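Local atomic coordinates of predicted component of a thermophile-specific DNA repair system, contains a RAMP domain (Methanopyrus kandleri, PDB entry 4N0L), a protein that binds RNA, probably the CRISPR RNA, as the Csm3 subunit of a type III-A CRISPR defence system, and carries a bound zinc ion. Residues V172-A177 against L226-R231; T9-I14 against A274-S279; R119-A124 against K243-S248. All coordinates share one frame; numbering follows the deposited sequence.

Interaction 1 of 3, residues V172-A177 against L226-R231; sequences VAFRDA and LEVVYR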
loop_
_atom_site.group_PDB
_atom_site.type_symbol
_atom_site.label_atom_id
_atom_site.label_comp_id
_atom_site.label_asym_id
_atom_site.label_seq_id
_atom_site.Cartn_x
_atom_site.Cartn_y
_atom_site.Cartn_z
ATOM N N VAL A 172 4.666 -3.827 3.688
ATOM C CA VAL A 172 3.675 -4.338 2.745
ATOM C C VAL A 172 4.279 -4.659 1.384
ATOM O O VAL A 172 5.175 -3.966 0.899
ATOM C CB VAL A 172 2.502 -3.345 2.545
ATOM C CG1 VAL A 172 1.715 -3.182 3.834
ATOM C CG2 VAL A 172 3.005 -2.001 2.033
ATOM N N ALA A 173 3.787 -5.737 0.783
ATOM C CA ALA A 173 4.169 -6.104 -0.570
ATOM C C ALA A 173 2.926 -6.458 -1.375
ATOM O O ALA A 173 2.079 -7.229 -0.920
ATOM C CB ALA A 173 5.148 -7.266 -0.557
ATOM N N PHE A 174 2.823 -5.887 -2.570
ATOM C CA PHE A 174 1.693 -6.149 -3.450
ATOM C C PHE A 174 2.080 -7.154 -4.522
ATOM O O PHE A 174 3.095 -6.994 -5.196
ATOM C CB PHE A 174 1.200 -4.858 -4.111
ATOM C CG PHE A 174 0.498 -3.915 -3.174
ATOM C CD1 PHE A 174 -0.873 -3.733 -3.260
ATOM C CD2 PHE A 174 1.204 -3.207 -2.215
ATOM C CE1 PHE A 174 -1.527 -2.865 -2.407
ATOM C CE2 PHE A 174 0.555 -2.339 -1.357
ATOM C CZ PHE A 174 -0.812 -2.169 -1.454
ATOM N N ARG A 175 1.273 -8.196 -4.677
ATOM C CA ARG A 175 1.493 -9.155 -5.750
ATOM C C ARG A 175 1.056 -8.533 -7.068
ATOM O O ARG A 175 0.118 -7.732 -7.095
ATOM C CB ARG A 175 0.717 -10.448 -5.496
ATOM C CG ARG A 175 1.173 -11.628 -6.334
ATOM C CD ARG A 175 0.789 -12.942 -5.678
ATOM N NE ARG A 175 1.124 -14.092 -6.513
ATOM C CZ ARG A 175 0.416 -14.470 -7.572
ATOM N NH1 ARG A 175 -0.657 -13.779 -7.929
ATOM N NH2 ARG A 175 0.784 -15.529 -8.279
ATOM N N ASP A 176 1.739 -8.884 -8.153
ATOM C CA ASP A 176 1.314 -8.451 -9.477
ATOM C C ASP A 176 -0.132 -8.882 -9.697
ATOM O O ASP A 176 -0.482 -10.041 -9.477
ATOM C CB ASP A 176 2.225 -9.025 -10.567
ATOM C CG ASP A 176 3.579 -8.341 -10.619
ATOM O OD1 ASP A 176 3.736 -7.286 -9.970
ATOM O OD2 ASP A 176 4.481 -8.852 -11.317
ATOM N N ALA A 177 -0.972 -7.933 -10.100
ATOM C CA ALA A 177 -2.393 -8.199 -10.281
ATOM C C ALA A 177 -2.704 -8.535 -11.734
ATOM O O ALA A 177 -2.725 -7.658 -12.597
ATOM C CB ALA A 177 -3.220 -7.005 -9.821
ATOM N N LEU A 226 -6.070 -9.944 -6.346
ATOM C CA LEU A 226 -5.497 -9.151 -5.279
ATOM C C LEU A 226 -4.977 -10.042 -4.161
ATOM O O LEU A 226 -5.736 -10.672 -3.446
ATOM C CB LEU A 226 -6.513 -8.157 -4.730
ATOM C CG LEU A 226 -5.987 -7.195 -3.671
ATOM C CD1 LEU A 226 -4.943 -6.259 -4.251
ATOM C CD2 LEU A 226 -7.122 -6.404 -3.056
ATOM N N GLU A 227 -3.674 -10.106 -4.027
ATOM C CA GLU A 227 -2.858 -10.416 -2.887
ATOM C C GLU A 227 -1.769 -9.245 -2.305
ATOM O O GLU A 227 -0.759 -8.640 -2.799
ATOM C CB GLU A 227 -2.097 -11.684 -3.279
ATOM C CG GLU A 227 -1.588 -12.468 -2.079
ATOM C CD GLU A 227 -0.766 -13.680 -2.469
ATOM O OE1 GLU A 227 0.373 -13.814 -1.969
ATOM O OE2 GLU A 227 -1.266 -14.508 -3.261
ATOM N N VAL A 228 -2.160 -8.985 -1.063
ATOM C CA VAL A 228 -1.316 -8.008 -0.390
ATOM C C VAL A 228 -0.775 -8.621 0.895
ATOM O O VAL A 228 -1.544 -9.044 1.758
ATOM C CB VAL A 228 -2.087 -6.714 -0.068
ATOM C CG1 VAL A 228 -1.149 -5.658 0.493
ATOM C CG2 VAL A 228 -2.794 -6.191 -1.310
ATOM N N VAL A 229 0.549 -8.665 1.024
ATOM C CA VAL A 229 1.175 -9.287 2.185
ATOM C C VAL A 229 1.748 -8.237 3.132
ATOM O O VAL A 229 2.597 -7.436 2.745
ATOM C CB VAL A 229 2.308 -10.256 1.775
ATOM C CG1 VAL A 229 2.858 -10.971 3.000
ATOM C CG2 VAL A 229 1.809 -11.265 0.752
ATOM N N TYR A 230 1.269 -8.245 4.372
ATOM C CA TYR A 230 1.784 -7.356 5.406
ATOM C C TYR A 230 2.644 -8.125 6.405
ATOM O O TYR A 230 2.194 -9.109 6.993
ATOM C CB TYR A 230 0.636 -6.646 6.131
ATOM C CG TYR A 230 1.054 -5.923 7.395
ATOM C CD1 TYR A 230 0.946 -6.531 8.640
ATOM C CD2 TYR A 230 1.547 -4.625 7.343
ATOM C CE1 TYR A 230 1.326 -5.870 9.796
ATOM C CE2 TYR A 230 1.928 -3.958 8.491
ATOM C CZ TYR A 230 1.814 -4.584 9.714
ATOM O OH TYR A 230 2.194 -3.919 10.858
ATOM N N ARG A 231 3.878 -7.671 6.600
ATOM C CA ARG A 231 4.778 -8.316 7.550
ATOM C C ARG A 231 4.615 -7.731 8.950
ATOM O O ARG A 231 4.885 -6.552 9.177
ATOM C CB ARG A 231 6.232 -8.183 7.096
ATOM C CG ARG A 231 6.526 -8.810 5.742
ATOM C CD ARG A 231 8.000 -8.699 5.371
ATOM N NE ARG A 231 8.464 -7.312 5.325
ATOM C CZ ARG A 231 9.099 -6.702 6.320
ATOM N NH1 ARG A 231 9.345 -7.353 7.449
ATOM N NH2 ARG A 231 9.486 -5.439 6.192
HETATM O O HOH W 1 -2.302 -8.835 -6.357
#
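V172-F174 runs antiparallel to strand L226-R231, with axes 163° apart and 4.7 Å from each other at closest approach; A173 and V229 form the hydrogen-bonded pair, A173 N reaching V229 O at 2.9 Å and V229 N returning a bond to A173 O. Just beyond the shorter strand, R175 N gives a nearly straight bond to E227 O at 2.8 Å, and a water joins R175 O to E227 N. On the face that carries V172, F174, V228 and Y230, V228 CG1 sits over the middle of the F174 ring, 4.0 Å from its centroid, in a CH-pi contact, while V228 CG2 touches the rim at F174 CD1 (3.7 Å). Helix 238-255 packs on this face of the RRM-like sheet, with L245 against V172 and L249 against F174. V172 CG1 approaches Y230 CD2 at 3.8 Å, in the plane of the tyrosine ring and at its edge; Y230 OH is bonded to D241. At the opposite end R175, extended from CG to NE, lays CD against the carboxylate in one of two E227 conformers, a tentative contact. E227 OE2, 4.1 Å from R175 NE, is off the guanidinium plane: charges near, no salt bridge.

Interaction 2 of 3, residues T9-I14 against A274-S279; sequences TLVGEI and ALCARS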
loop_
_atom_site.group_PDB
_atom_site.type_symbol
_atom_site.label_atom_id
_atom_site.label_comp_id
_atom_site.label_asym_id
_atom_site.label_seq_id
_atom_site.Cartn_x
_atom_site.Cartn_y
_atom_site.Cartn_z
ATOM N N THR A 9 -2.137 -11.701 5.128
ATOM C CA THR A 9 -2.339 -11.581 3.689
ATOM C C THR A 9 -3.768 -11.204 3.323
ATOM O O THR A 9 -4.713 -11.926 3.642
ATOM C CB THR A 9 -1.981 -12.885 2.966
ATOM O OG1 THR A 9 -0.613 -13.221 3.231
ATOM C CG2 THR A 9 -2.175 -12.731 1.468
ATOM N N LEU A 10 -3.916 -10.069 2.646
ATOM C CA LEU A 10 -5.207 -9.662 2.105
ATOM C C LEU A 10 -5.441 -10.397 0.796
ATOM O O LEU A 10 -4.592 -10.363 -0.095
ATOM C CB LEU A 10 -5.275 -8.143 1.880
ATOM C CG LEU A 10 -5.304 -7.143 3.048
ATOM C CD1 LEU A 10 -4.128 -7.295 4.011
ATOM C CD2 LEU A 10 -5.376 -5.714 2.517
ATOM N N VAL A 11 -6.583 -11.071 0.685
ATOM C CA VAL A 11 -6.911 -11.819 -0.524
ATOM C C VAL A 11 -8.271 -11.415 -1.080
ATOM O O VAL A 11 -9.270 -11.379 -0.359
ATOM C CB VAL A 11 -6.911 -13.341 -0.270
ATOM C CG1 VAL A 11 -7.213 -14.104 -1.559
ATOM C CG2 VAL A 11 -5.584 -13.789 0.327
ATOM N N GLY A 12 -8.297 -11.111 -2.372
ATOM C CA GLY A 12 -9.519 -10.729 -3.053
ATOM C C GLY A 12 -9.207 -10.357 -4.486
ATOM O O GLY A 12 -8.362 -10.987 -5.120
ATOM N N GLU A 13 -9.846 -9.307 -4.989
ATOM C CA GLU A 13 -9.566 -8.864 -6.348
ATOM C C GLU A 13 -9.849 -7.381 -6.547
ATOM O O GLU A 13 -10.546 -6.744 -5.752
ATOM C CB GLU A 13 -10.378 -9.684 -7.360
ATOM C CG GLU A 13 -11.881 -9.464 -7.289
ATOM C CD GLU A 13 -12.654 -10.292 -8.307
ATOM O OE1 GLU A 13 -13.868 -10.048 -8.464
ATOM O OE2 GLU A 13 -12.055 -11.190 -8.940
ATOM N N ILE A 14 -9.272 -6.835 -7.610
ATOM C CA ILE A 14 -9.518 -5.459 -8.001
ATOM C C ILE A 14 -10.533 -5.420 -9.136
ATOM O O ILE A 14 -10.321 -6.037 -10.178
ATOM C CB ILE A 14 -8.228 -4.754 -8.458
ATOM C CG1 ILE A 14 -7.151 -4.836 -7.374
ATOM C CG2 ILE A 14 -8.519 -3.308 -8.852
ATOM C CD1 ILE A 14 -5.776 -4.430 -7.858
ATOM N N ALA A 274 -10.854 -11.851 2.491
ATOM C CA ALA A 274 -10.315 -12.392 3.732
ATOM C C ALA A 274 -8.966 -11.805 4.127
ATOM O O ALA A 274 -8.175 -11.390 3.277
ATOM C CB ALA A 274 -10.201 -13.905 3.628
ATOM N N LEU A 275 -8.723 -11.767 5.435
ATOM C CA LEU A 275 -7.394 -11.496 5.975
ATOM C C LEU A 275 -6.807 -12.800 6.502
ATOM O O LEU A 275 -7.351 -13.401 7.429
ATOM C CB LEU A 275 -7.450 -10.447 7.088
ATOM C CG LEU A 275 -7.376 -8.958 6.735
ATOM C CD1 LEU A 275 -8.160 -8.625 5.472
ATOM C CD2 LEU A 275 -7.870 -8.125 7.906
ATOM N N CYS A 276 -5.688 -13.224 5.925
ATOM C CA CYS A 276 -5.113 -14.524 6.246
ATOM C C CYS A 276 -3.795 -14.394 7.000
ATOM O O CYS A 276 -2.809 -13.887 6.465
ATOM C CB CYS A 276 -4.914 -15.340 4.967
ATOM S SG CYS A 276 -6.403 -15.481 3.940
ATOM N N ALA A 277 -3.786 -14.860 8.245
ATOM C CA ALA A 277 -2.663 -14.625 9.146
ATOM C C ALA A 277 -1.830 -15.878 9.417
ATOM O O ALA A 277 -2.367 -16.970 9.611
ATOM C CB ALA A 277 -3.165 -14.051 10.455
ATOM N N ARG A 278 -0.511 -15.706 9.417
ATOM C CA ARG A 278 0.410 -16.755 9.844
ATOM C C ARG A 278 1.471 -16.177 10.774
ATOM O O ARG A 278 2.251 -15.314 10.374
ATOM C CB ARG A 278 1.069 -17.440 8.642
ATOM C CG ARG A 278 0.087 -18.192 7.761
ATOM C CD ARG A 278 0.766 -18.910 6.602
ATOM N NE ARG A 278 1.228 -18.010 5.551
ATOM C CZ ARG A 278 1.372 -18.371 4.279
ATOM N NH1 ARG A 278 1.078 -19.609 3.904
ATOM N NH2 ARG A 278 1.803 -17.496 3.380
ATOM N N SER A 279 1.479 -16.640 12.021
ATOM C CA SER A 279 2.475 -16.205 12.996
ATOM C C SER A 279 3.720 -17.078 12.916
ATOM O O SER A 279 3.665 -18.196 12.403
ATOM C CB SER A 279 1.904 -16.237 14.415
ATOM O OG SER A 279 1.879 -17.559 14.927
HETATM O O HOH W 2 -0.284 -14.617 5.730
#
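L10 and L275 lie side by side on one face of the sheet and point the same way, with L10 CG resting against L275 CD1 at 4.0 Å. They face each other as a non-hydrogen-bonded pair between two hydrogen-bonded ones, T9 with C276 and V11 with A274, whose side chains project from the other face. There the contact is partly diagonal: V11 CG2, the branch anti to the carbonyl carbon because CG1 takes the place anti to the backbone N (chi1 -178°), comes within 4.1 Å of C276 SG, although C276 is paired with T9. These are neighbouring antiparallel strands of the RRM-like sheet, in which strand 7-16 is the middle strand, with strand 223-231 on its other flank; the leucine face receives M246 of helix 238-255, and F292 touches V11, A274 and C276 on the other. T9 and C276 are joined by two backbone bonds, T9 N to C276 O at 2.6 Å and C276 N to T9 O at 2.8 Å. The V11 and A274 pair is held at greater length, with V11 N to A274 O at 3.1 Å and A274 N to V11 O at 3.3 Å. C276 O has two donors, T9 N and a water at 2.7 Å; that water is also hydrogen-bonded to T9 OG1, which stands beside the backbone N of its own residue.

Interaction 3 of 3, residues R119-A124 against K243-S248; sequences RIFGSA and KYLMSS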
loop_
_atom_site.group_PDB
_atom_site.type_symbol
_atom_site.label_atom_id
_atom_site.label_comp_id
_atom_site.label_asym_id
_atom_site.label_seq_id
_atom_site.Cartn_x
_atom_site.Cartn_y
_atom_site.Cartn_z
ATOM N N ARG A 119 7.245 3.452 7.776
ATOM C CA ARG A 119 7.318 2.134 8.408
ATOM C C ARG A 119 6.506 1.087 7.633
ATOM O O ARG A 119 6.838 -0.100 7.642
ATOM C CB ARG A 119 6.846 2.204 9.868
ATOM C CG ARG A 119 5.337 2.114 10.053
ATOM C CD ARG A 119 4.893 2.605 11.423
ATOM N NE ARG A 119 3.463 2.390 11.623
ATOM C CZ ARG A 119 2.708 3.087 12.468
ATOM N NH1 ARG A 119 3.245 4.051 13.205
ATOM N NH2 ARG A 119 1.412 2.815 12.574
ATOM N N ILE A 120 5.450 1.534 6.956
ATOM C CA ILE A 120 4.590 0.644 6.177
ATOM C C ILE A 120 5.072 0.490 4.736
ATOM O O ILE A 120 5.205 -0.625 4.228
ATOM C CB ILE A 120 3.124 1.145 6.159
ATOM C CG1 ILE A 120 2.504 1.051 7.555
ATOM C CG2 ILE A 120 2.292 0.348 5.166
ATOM C CD1 ILE A 120 1.178 1.770 7.675
ATOM N N PHE A 121 5.311 1.616 4.073
ATOM C CA PHE A 121 5.624 1.608 2.649
ATOM C C PHE A 121 7.126 1.733 2.372
ATOM O O PHE A 121 7.545 1.899 1.226
ATOM C CB PHE A 121 4.858 2.729 1.944
ATOM C CG PHE A 121 3.361 2.566 1.998
ATOM C CD1 PHE A 121 2.704 1.728 1.111
ATOM C CD2 PHE A 121 2.610 3.259 2.936
ATOM C CE1 PHE A 121 1.324 1.578 1.162
ATOM C CE2 PHE A 121 1.231 3.115 2.991
ATOM C CZ PHE A 121 0.588 2.274 2.104
ATOM N N GLY A 122 7.932 1.666 3.426
ATOM C CA GLY A 122 9.375 1.674 3.269
ATOM C C GLY A 122 9.943 3.069 3.116
ATOM O O GLY A 122 9.207 4.030 2.884
ATOM N N SER A 123 11.261 3.177 3.249
ATOM C CA SER A 123 11.952 4.454 3.113
ATOM C C SER A 123 13.436 4.219 2.865
ATOM O O SER A 123 14.012 3.267 3.388
ATOM C CB SER A 123 11.747 5.315 4.361
ATOM O OG SER A 123 12.495 6.517 4.287
ATOM N N ALA A 124 14.050 5.085 2.065
ATOM C CA ALA A 124 15.481 4.983 1.783
ATOM C C ALA A 124 16.314 5.502 2.951
ATOM O O ALA A 124 17.512 5.234 3.039
ATOM C CB ALA A 124 15.828 5.738 0.510
ATOM N N LYS A 243 -5.095 -0.216 9.591
ATOM C CA LYS A 243 -5.958 0.937 9.362
ATOM C C LYS A 243 -5.431 1.816 8.239
ATOM O O LYS A 243 -6.179 2.220 7.352
ATOM C CB LYS A 243 -6.105 1.762 10.643
ATOM C CG LYS A 243 -7.170 2.844 10.553
ATOM C CD LYS A 243 -6.744 4.111 11.276
ATOM C CE LYS A 243 -6.492 3.845 12.749
ATOM N NZ LYS A 243 -5.806 4.988 13.408
ATOM N N TYR A 244 -4.135 2.104 8.284
ATOM C CA TYR A 244 -3.520 2.991 7.307
ATOM C C TYR A 244 -3.347 2.311 5.951
ATOM O O TYR A 244 -3.492 2.949 4.910
ATOM C CB TYR A 244 -2.178 3.501 7.834
ATOM C CG TYR A 244 -2.321 4.377 9.062
ATOM C CD1 TYR A 244 -3.369 5.285 9.170
ATOM C CD2 TYR A 244 -1.418 4.291 10.116
ATOM C CE1 TYR A 244 -3.509 6.086 10.287
ATOM C CE2 TYR A 244 -1.553 5.087 11.240
ATOM C CZ TYR A 244 -2.601 5.983 11.319
ATOM O OH TYR A 244 -2.744 6.780 12.432
ATOM N N LEU A 245 -3.049 1.015 5.967
ATOM C CA LEU A 245 -2.955 0.245 4.733
ATOM C C LEU A 245 -4.303 0.226 4.012
ATOM O O LEU A 245 -4.381 0.508 2.814
ATOM C CB LEU A 245 -2.490 -1.183 5.017
ATOM C CG LEU A 245 -2.483 -2.118 3.805
ATOM C CD1 LEU A 245 -1.595 -1.556 2.702
ATOM C CD2 LEU A 245 -2.038 -3.518 4.199
ATOM N N MET A 246 -5.358 -0.110 4.750
ATOM C CA MET A 246 -6.715 -0.083 4.214
ATOM C C MET A 246 -7.075 1.315 3.729
ATOM O O MET A 246 -7.660 1.476 2.656
ATOM C CB MET A 246 -7.728 -0.542 5.264
ATOM C CG MET A 246 -7.700 -2.027 5.590
ATOM S SD MET A 246 -8.013 -3.074 4.160
ATOM C CE MET A 246 -7.948 -4.698 4.917
ATOM N N SER A 247 -6.733 2.319 4.533
ATOM C CA SER A 247 -7.005 3.711 4.192
ATOM C C SER A 247 -6.356 4.108 2.872
ATOM O O SER A 247 -6.950 4.836 2.075
ATOM C CB SER A 247 -6.515 4.645 5.301
ATOM O OG SER A 247 -7.137 4.332 6.535
ATOM N N SER A 248 -5.142 3.617 2.640
ATOM C CA SER A 248 -4.427 3.946 1.415
ATOM C C SER A 248 -5.151 3.331 0.217
ATOM O O SER A 248 -5.223 3.937 -0.852
ATOM C CB SER A 248 -2.972 3.473 1.485
ATOM O OG SER A 248 -2.872 2.061 1.389
#
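F121 points the CZ end of its ring at S248, whose OG lies in the ring plane, at the edge, 3.5 Å from CZ; L245 CD1 is a looser neighbour of the same atom. One turn before S248, Y244 CB receives I120 CD1 at 3.8 Å, the two side chains crossing at about a right angle. R119 completes the first shell: its NH2 comes to the edge of the Y244 ring, 4.0 Å from CE2, with guanidinium and ring planes 48° apart. Within its own segment I120 also lays CG2 over one face of the F121 ring, 3.6 Å above the plane and toward the rim. S248 OG, placed between its backbone N and carbonyl carbon (chi1 72°), is turned back to L245 O at 2.6 Å. Further out, R119 NE makes a salt bridge with D241, Y244 OH is bonded to E111, and W66 meets the Y244 ring edge-to-face. Helix 116-121 ends here, as G122 leaves helical geometry with positive phi; C115, just before the helix, and C118, within it, join H86 and C88 in binding the zinc ion, about 7 Å from the R119 side chain. The contact joins the zinc-bearing part to the helix on the sheet by buried van der Waals packing, while the polar ends of R119, Y244 and S248 are satisfied by acceptors other than each other, which would fix their orientation.

In the fold
Interactions 1 and 2 are strand pairings in one antiparallel sheet: strands 223-231 and 7-16 are neighbours, so V228 O and L10 N lie 2.7 Å apart, a probable hydrogen bond. Interaction 2 is buried, with mainly apolar side chains apart from the T9 hydroxyl and its water, whereas interaction 1, at an outermost strand of the sheet, is partly exposed and includes the charged pair of R175 and E227. Interaction 3 is buried too, yet joins helices through side chains without backbone pairing. Helix 238-255 ties all three together: it supplies side chains to the apolar face of the sheet used by both strand pairings, while interaction 3 fastens the same helix to helix 116-121.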